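Glycerol-3-phosphate dehydrogenase [NAD(+)] 1 (Saccharomyces cerevisiae, PDB 4FGW) catalyses the NADH-dependent interconversion of dihydroxyacetone phosphate and sn-glycerol 3-phosphate, supporting the glycerol accumulation that protects yeast cells during hyperosmotic stress. Local coordinates at residues 288-291 / 292-296; 321-324 / 325-329; 377-380 / 381-384. One frame throughout, in Å; residues are numbered along the deposited sequence.

Interaction 1: 288-291 / 292-296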
loop_
_atom_site.group_PDB
_atom_site.type_symbol
_atom_site.label_atom_id
_atom_site.label_comp_id
_atom_site.label_asym_id
_atom_site.label_seq_id
_atom_site.Cartn_x
_atom_site.Cartn_y
_atom_site.Cartn_z
ATOM N N ARG A 288 -16.541 -7.039 1.069
ATOM C CA ARG A 288 -15.736 -7.335 2.245
ATOM C C ARG A 288 -14.572 -6.367 2.311
ATOM O O ARG A 288 -13.943 -6.114 1.286
ATOM C CB ARG A 288 -15.230 -8.785 2.179
ATOM C CG ARG A 288 -16.356 -9.820 2.157
ATOM C CD ARG A 288 -15.846 -11.243 2.206
ATOM N NE ARG A 288 -15.365 -11.606 3.541
ATOM C CZ ARG A 288 -14.129 -12.012 3.809
ATOM N NH1 ARG A 288 -13.231 -12.125 2.836
ATOM N NH2 ARG A 288 -13.782 -12.321 5.052
ATOM N N GLU A 289 -14.277 -5.823 3.515
ATOM C CA GLU A 289 -13.138 -4.920 3.754
ATOM C C GLU A 289 -11.841 -5.596 3.328
ATOM O O GLU A 289 -10.970 -4.944 2.761
ATOM C CB GLU A 289 -13.029 -4.564 5.245
ATOM C CG GLU A 289 -13.888 -3.395 5.667
ATOM C CD GLU A 289 -13.595 -2.795 7.029
ATOM O OE1 GLU A 289 -12.468 -2.282 7.231
ATOM O OE2 GLU A 289 -14.522 -2.771 7.871
ATOM N N GLU A 290 -11.745 -6.919 3.590
ATOM C CA GLU A 290 -10.639 -7.829 3.312
ATOM C C GLU A 290 -10.139 -7.735 1.888
ATOM O O GLU A 290 -8.936 -7.663 1.674
ATOM C CB GLU A 290 -11.042 -9.280 3.648
ATOM C CG GLU A 290 -11.062 -9.591 5.139
ATOM C CD GLU A 290 -12.302 -9.182 5.920
ATOM O OE1 GLU A 290 -12.346 -9.484 7.134
ATOM O OE2 GLU A 290 -13.227 -8.574 5.331
ATOM N N THR A 291 -11.062 -7.686 0.921
ATOM C CA THR A 291 -10.801 -7.585 -0.516
ATOM C C THR A 291 -9.865 -6.420 -0.845
ATOM O O THR A 291 -8.921 -6.587 -1.617
ATOM C CB THR A 291 -12.158 -7.461 -1.255
ATOM O OG1 THR A 291 -12.994 -8.550 -0.864
ATOM C CG2 THR A 291 -12.016 -7.428 -2.761
ATOM N N TYR A 292 -10.132 -5.254 -0.245
ATOM C CA TYR A 292 -9.394 -4.016 -0.477
ATOM C C TYR A 292 -7.932 -4.037 -0.018
ATOM O O TYR A 292 -7.081 -3.499 -0.722
ATOM C CB TYR A 292 -10.158 -2.828 0.115
ATOM C CG TYR A 292 -11.568 -2.714 -0.417
ATOM C CD1 TYR A 292 -11.834 -2.039 -1.601
ATOM C CD2 TYR A 292 -12.639 -3.295 0.256
ATOM C CE1 TYR A 292 -13.124 -1.958 -2.115
ATOM C CE2 TYR A 292 -13.939 -3.212 -0.243
ATOM C CZ TYR A 292 -14.175 -2.541 -1.430
ATOM O OH TYR A 292 -15.446 -2.452 -1.938
ATOM N N TYR A 293 -7.636 -4.664 1.131
ATOM C CA TYR A 293 -6.263 -4.725 1.639
ATOM C C TYR A 293 -5.545 -6.064 1.443
ATOM O O TYR A 293 -4.326 -6.097 1.549
ATOM C CB TYR A 293 -6.176 -4.227 3.094
ATOM C CG TYR A 293 -6.857 -5.116 4.114
ATOM C CD1 TYR A 293 -8.191 -4.925 4.453
ATOM C CD2 TYR A 293 -6.149 -6.114 4.783
ATOM C CE1 TYR A 293 -8.814 -5.723 5.410
ATOM C CE2 TYR A 293 -6.768 -6.929 5.731
ATOM C CZ TYR A 293 -8.098 -6.723 6.048
ATOM O OH TYR A 293 -8.710 -7.515 6.986
ATOM N N GLN A 294 -6.282 -7.158 1.156
ATOM C CA GLN A 294 -5.692 -8.494 0.956
ATOM C C GLN A 294 -5.432 -8.844 -0.499
ATOM O O GLN A 294 -4.600 -9.711 -0.761
ATOM C CB GLN A 294 -6.594 -9.594 1.536
ATOM C CG GLN A 294 -6.774 -9.564 3.048
ATOM C CD GLN A 294 -7.563 -10.736 3.590
ATOM O OE1 GLN A 294 -7.504 -11.036 4.781
ATOM N NE2 GLN A 294 -8.333 -11.423 2.752
ATOM N N GLU A 295 -6.180 -8.230 -1.445
ATOM C CA GLU A 295 -6.108 -8.605 -2.858
ATOM C C GLU A 295 -5.356 -7.662 -3.787
ATOM O O GLU A 295 -5.240 -6.459 -3.511
ATOM C CB GLU A 295 -7.517 -8.944 -3.413
ATOM C CG GLU A 295 -8.323 -9.938 -2.573
ATOM C CD GLU A 295 -7.729 -11.315 -2.345
ATOM O OE1 GLU A 295 -6.936 -11.774 -3.196
ATOM O OE2 GLU A 295 -8.079 -11.952 -1.327
ATOM N N SER A 296 -4.853 -8.234 -4.909
ATOM C CA SER A 296 -4.132 -7.522 -5.961
ATOM C C SER A 296 -4.973 -6.375 -6.516
ATOM O O SER A 296 -4.462 -5.277 -6.727
ATOM C CB SER A 296 -3.734 -8.482 -7.080
ATOM O OG SER A 296 -2.942 -7.820 -8.056
#

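Interaction 2: 321-324 / 325-329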
loop_
_atom_site.group_PDB
_atom_site.type_symbol
_atom_site.label_atom_id
_atom_site.label_comp_id
_atom_site.label_asym_id
_atom_site.label_seq_id
_atom_site.Cartn_x
_atom_site.Cartn_y
_atom_site.Cartn_z
ATOM N N SER A 321 4.028 22.787 -13.268
ATOM C CA SER A 321 3.756 23.913 -14.146
ATOM C C SER A 321 2.728 24.901 -13.589
ATOM O O SER A 321 3.060 26.065 -13.362
ATOM C CB SER A 321 3.330 23.414 -15.524
ATOM O OG SER A 321 2.154 22.626 -15.438
ATOM N N GLY A 322 1.499 24.428 -13.394
ATOM C CA GLY A 322 0.380 25.243 -12.936
ATOM C C GLY A 322 -0.728 25.290 -13.968
ATOM O O GLY A 322 -1.602 26.157 -13.905
ATOM N N LYS A 323 -0.571 24.466 -14.991
ATOM C CA LYS A 323 -1.504 24.451 -16.093
ATOM C C LYS A 323 -2.640 23.612 -15.641
ATOM O O LYS A 323 -2.550 22.974 -14.623
ATOM C CB LYS A 323 -0.887 23.826 -17.333
ATOM C CG LYS A 323 0.362 24.500 -17.810
ATOM C CD LYS A 323 1.187 23.564 -18.647
ATOM C CE LYS A 323 2.381 24.280 -19.193
ATOM N NZ LYS A 323 2.296 25.704 -18.821
ATOM N N ASP A 324 -3.721 23.602 -16.385
ATOM C CA ASP A 324 -4.835 22.797 -15.970
ATOM C C ASP A 324 -4.556 21.365 -16.370
ATOM O O ASP A 324 -3.610 21.078 -17.083
ATOM C CB ASP A 324 -6.126 23.296 -16.612
ATOM C CG ASP A 324 -6.579 24.611 -16.045
ATOM O OD1 ASP A 324 -6.070 24.996 -14.978
ATOM O OD2 ASP A 324 -7.446 25.260 -16.659
ATOM N N ALA A 325 -5.399 20.469 -15.903
ATOM C CA ALA A 325 -5.267 19.078 -16.226
ATOM C C ALA A 325 -5.039 18.850 -17.702
ATOM O O ALA A 325 -3.996 18.355 -18.115
ATOM C CB ALA A 325 -6.501 18.356 -15.789
ATOM N N TRP A 326 -6.041 19.203 -18.491
ATOM C CA TRP A 326 -6.106 18.841 -19.895
ATOM C C TRP A 326 -4.988 19.389 -20.740
ATOM O O TRP A 326 -4.566 18.804 -21.717
ATOM C CB TRP A 326 -7.445 19.260 -20.419
ATOM C CG TRP A 326 -8.530 18.657 -19.638
ATOM C CD1 TRP A 326 -9.148 17.485 -19.884
ATOM C CD2 TRP A 326 -9.134 19.193 -18.476
ATOM N NE1 TRP A 326 -10.115 17.250 -18.949
ATOM C CE2 TRP A 326 -10.128 18.295 -18.072
ATOM C CE3 TRP A 326 -8.939 20.349 -17.738
ATOM C CZ2 TRP A 326 -10.912 18.511 -16.970
ATOM C CZ3 TRP A 326 -9.724 20.564 -16.644
ATOM C CH2 TRP A 326 -10.698 19.652 -16.268
ATOM N N GLU A 327 -4.494 20.517 -20.313
ATOM C CA GLU A 327 -3.307 21.133 -20.898
ATOM C C GLU A 327 -2.124 20.191 -20.629
ATOM O O GLU A 327 -1.294 19.978 -21.514
ATOM C CB GLU A 327 -3.063 22.510 -20.257
ATOM C CG GLU A 327 -2.134 23.418 -21.049
ATOM C CD GLU A 327 -2.154 24.898 -20.699
ATOM O OE1 GLU A 327 -1.567 25.691 -21.472
ATOM O OE2 GLU A 327 -2.759 25.270 -19.668
ATOM N N CYS A 328 -2.080 19.599 -19.414
ATOM C CA CYS A 328 -1.064 18.635 -18.988
ATOM C C CYS A 328 -1.273 17.259 -19.644
ATOM O O CYS A 328 -0.297 16.584 -19.970
ATOM C CB CYS A 328 -1.017 18.538 -17.466
ATOM S SG CYS A 328 -0.424 20.043 -16.648
ATOM N N GLU A 329 -2.543 16.868 -19.861
ATOM C CA GLU A 329 -2.981 15.617 -20.496
ATOM C C GLU A 329 -2.500 15.558 -21.952
ATOM O O GLU A 329 -2.044 14.507 -22.403
ATOM C CB GLU A 329 -4.518 15.516 -20.426
ATOM C CG GLU A 329 -5.085 14.124 -20.638
ATOM C CD GLU A 329 -6.597 14.032 -20.546
ATOM O OE1 GLU A 329 -7.288 14.819 -21.234
ATOM O OE2 GLU A 329 -7.095 13.136 -19.825
#

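Interaction 3: 377-380 / 381-384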
loop_
_atom_site.group_PDB
_atom_site.type_symbol
_atom_site.label_atom_id
_atom_site.label_comp_id
_atom_site.label_asym_id
_atom_site.label_seq_id
_atom_site.Cartn_x
_atom_site.Cartn_y
_atom_site.Cartn_z
ATOM N N LYS A 377 -2.205 23.146 -2.426
ATOM C CA LYS A 377 -1.373 23.186 -1.215
ATOM C C LYS A 377 -2.254 22.961 0.028
ATOM O O LYS A 377 -1.742 22.600 1.087
ATOM C CB LYS A 377 -0.663 24.549 -1.081
ATOM C CG LYS A 377 0.258 24.931 -2.244
ATOM C CD LYS A 377 1.026 26.236 -1.973
ATOM C CE LYS A 377 0.211 27.494 -2.196
ATOM N NZ LYS A 377 0.935 28.710 -1.742
ATOM N N ASN A 378 -3.575 23.200 -0.111
ATOM C CA ASN A 378 -4.579 23.058 0.947
ATOM C C ASN A 378 -5.035 21.614 1.161
ATOM O O ASN A 378 -5.841 21.370 2.062
ATOM C CB ASN A 378 -5.787 23.953 0.656
ATOM C CG ASN A 378 -5.524 25.442 0.662
ATOM O OD1 ASN A 378 -6.358 26.225 0.203
ATOM N ND2 ASN A 378 -4.396 25.882 1.207
ATOM N N LEU A 379 -4.523 20.664 0.341
ATOM C CA LEU A 379 -4.829 19.230 0.401
ATOM C C LEU A 379 -4.790 18.652 1.834
ATOM O O LEU A 379 -5.815 18.096 2.234
ATOM C CB LEU A 379 -3.969 18.436 -0.610
ATOM C CG LEU A 379 -4.438 17.048 -1.061
ATOM C CD1 LEU A 379 -5.834 17.077 -1.636
ATOM C CD2 LEU A 379 -3.519 16.510 -2.126
ATOM N N PRO A 380 -3.718 18.867 2.663
ATOM C CA PRO A 380 -3.743 18.367 4.056
ATOM C C PRO A 380 -4.906 18.890 4.905
ATOM O O PRO A 380 -5.488 18.113 5.661
ATOM C CB PRO A 380 -2.403 18.843 4.625
ATOM C CG PRO A 380 -1.527 18.983 3.444
ATOM C CD PRO A 380 -2.420 19.517 2.375
ATOM N N ASP A 381 -5.243 20.195 4.775
ATOM C CA ASP A 381 -6.343 20.846 5.493
ATOM C C ASP A 381 -7.711 20.299 5.066
ATOM O O ASP A 381 -8.619 20.222 5.895
ATOM C CB ASP A 381 -6.312 22.370 5.275
ATOM C CG ASP A 381 -5.086 23.106 5.792
ATOM O OD1 ASP A 381 -4.392 22.564 6.685
ATOM O OD2 ASP A 381 -4.852 24.251 5.342
ATOM N N MET A 382 -7.855 19.937 3.776
ATOM C CA MET A 382 -9.093 19.404 3.197
ATOM C C MET A 382 -9.402 17.987 3.688
ATOM O O MET A 382 -10.567 17.653 3.899
ATOM C CB MET A 382 -9.035 19.428 1.661
ATOM C CG MET A 382 -8.994 20.826 1.080
ATOM S SD MET A 382 -9.226 20.842 -0.710
ATOM C CE MET A 382 -7.609 20.590 -1.255
ATOM N N ILE A 383 -8.360 17.168 3.872
ATOM C CA ILE A 383 -8.486 15.772 4.314
ATOM C C ILE A 383 -8.340 15.581 5.838
ATOM O O ILE A 383 -8.661 14.504 6.346
ATOM C CB ILE A 383 -7.591 14.809 3.475
ATOM C CG1 ILE A 383 -6.079 15.026 3.763
ATOM C CG2 ILE A 383 -7.928 14.933 1.981
ATOM C CD1 ILE A 383 -5.108 13.987 3.146
ATOM N N GLU A 384 -7.870 16.632 6.552
ATOM C CA GLU A 384 -7.655 16.667 8.002
ATOM C C GLU A 384 -8.883 16.180 8.780
ATOM O O GLU A 384 -10.003 16.642 8.544
ATOM C CB GLU A 384 -7.244 18.081 8.451
ATOM C CG GLU A 384 -6.706 18.181 9.871
ATOM C CD GLU A 384 -6.182 19.550 10.266
ATOM O OE1 GLU A 384 -6.716 20.570 9.768
ATOM O OE2 GLU A 384 -5.243 19.603 11.091
#

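Interaction 1: 288-291 / 292-296
The ring of Tyr293 turns one face over the carbonyl oxygen of Glu290, which lies 4.0 Å above its plane toward the rim, while CE1 sits 3.5 Å from Glu290 CA. This fold back along the helix follows from chi1 of 68°, which sets CG between the backbone N and carbonyl carbon. The Tyr292 ring instead has Glu289 O at its edge, with CD2 and O 3.4 Å apart. Glu290 runs alongside Tyr293, its CG 3.6 Å from Tyr293 OH, but that hydroxyl is hydrogen-bonded to Glu289 of the second subunit. On the flank toward Gln294, Glu290 CB meets the amide NE2 at 3.6 Å, carboxylate and amide planes 76° apart. The backbone closes the short helix 289-294 of the C-terminal family region: Gln294 N donates to Glu290 O at 2.8 Å, and Glu295 N to Thr291 O at 3.2 Å. A tyrosine suits position 293, since its ring also stacks on Tyr293 of the second subunit at the homodimer interface. Tyr292 packs against helices 235-257 and 261-283; Thr291, hydrogen-bonded to Asp234, reaches Ile238 of helix 235-257 as well as Ile232, while Glu295, hydrogen-bonded to Ser230, meets Ile232 and Thr197 of strand 194-199.

Interaction 2: 321-324 / 325-329
The carbonyl oxygen of Asp324 accepts a hydrogen bond from Cys328 N at 3.2 Å, with an N-H...O angle of 152°, and so opens the first turn of helix 325-333. Asp324 holds the N-cap position, yet its carboxylate makes no capping bond; Asp324 CB lies at the edge of the Trp326 ring, near its plane, 4.2 Å from Trp326 CE3. The loop joining this helix to 310-320 turns at Gly322, whose positive phi would jam a CB against the preceding carbonyl oxygen, so glycine suits the corner. Lys323 and Glu327, four residues apart, cross at about a right angle. Their contact is aliphatic to carboxylate, Lys323 CB to Glu327 OE2 at 3.3 Å, whereas Lys323 NZ stays 4.7 Å from Glu327 OE1, too far for a salt bridge, though the opposite charges may attract weakly. Toward the interior Ala325 and Cys328, both small, let the helix lie close on Met318 of helix 310-320; Cys328 also touches Val314 and Leu317, and Ala325 packs on Leu341 of helix 340-354. Trp326 lies edge-to-face with Tyr371. Ser321 OG is hydrogen-bonded to Leu317 O and receives a weak bond from Lys323 N, which ties the end of one helix to the start of the turn; the same OG lies 3.8 Å from Cys328 SG.

Interaction 3: 377-380 / 381-384
Met382 curls back over Leu379 in the single-turn helix 379-383, near the C-terminal end of the chain. Its CG stands anti to the carbonyl carbon and chi2 is extended, but the bend at chi3 of -86° brings the terminal methyl inward: CE comes within 3.5 Å of Leu379 CA and 4.0 Å of Leu379 CD1. Leucine meets it crosswise, its branch carried by a CG opposite the backbone N (chi1 -159°), and both side chains pack on Ala365 and Ile369 of helix 361-371. Flexible methionine suits this role, because an unbranched chain can bend at its sulfur and lay its methyl against the backbone and CD1 of Leu379. Pro380 fits the first turn, where its nitrogen has no hydrogen to give and helical acceptors are not yet available. The backbone continues with Met382 N donating to Asn378 O at 3.0 Å and Ile383 N to Leu379 O at 3.2 Å. Pro380 O receives only a weak bond from Glu384 N, but is also hydrogen-bonded to His228 of the second subunit, whose Trp193 packs on Pro380 and Ile383. Ile383 CG1 sits between its own backbone N and carbonyl carbon (chi1 70°), which places it 3.4 Å from Leu379 O.

All three contacts are local, each a turn of helix closed by backbone bonds, and none touches another: nearest atoms lie about 23 Å apart between interactions 1 and 2, about 17 Å between 1 and 3 and about 11 Å between 2 and 3. Interaction 1 is the most interior, wedged among helices and strands, and its tyrosine and glutamate chemistry serves the dimer interface. Interaction 3 reaches the same second subunit, but through an apolar turn, a proline carbonyl and a glutamate. Interaction 2 is touched by no other chain of the assembly; one side is charged and exposed, the other apolar and buried against two helices of its own subunit.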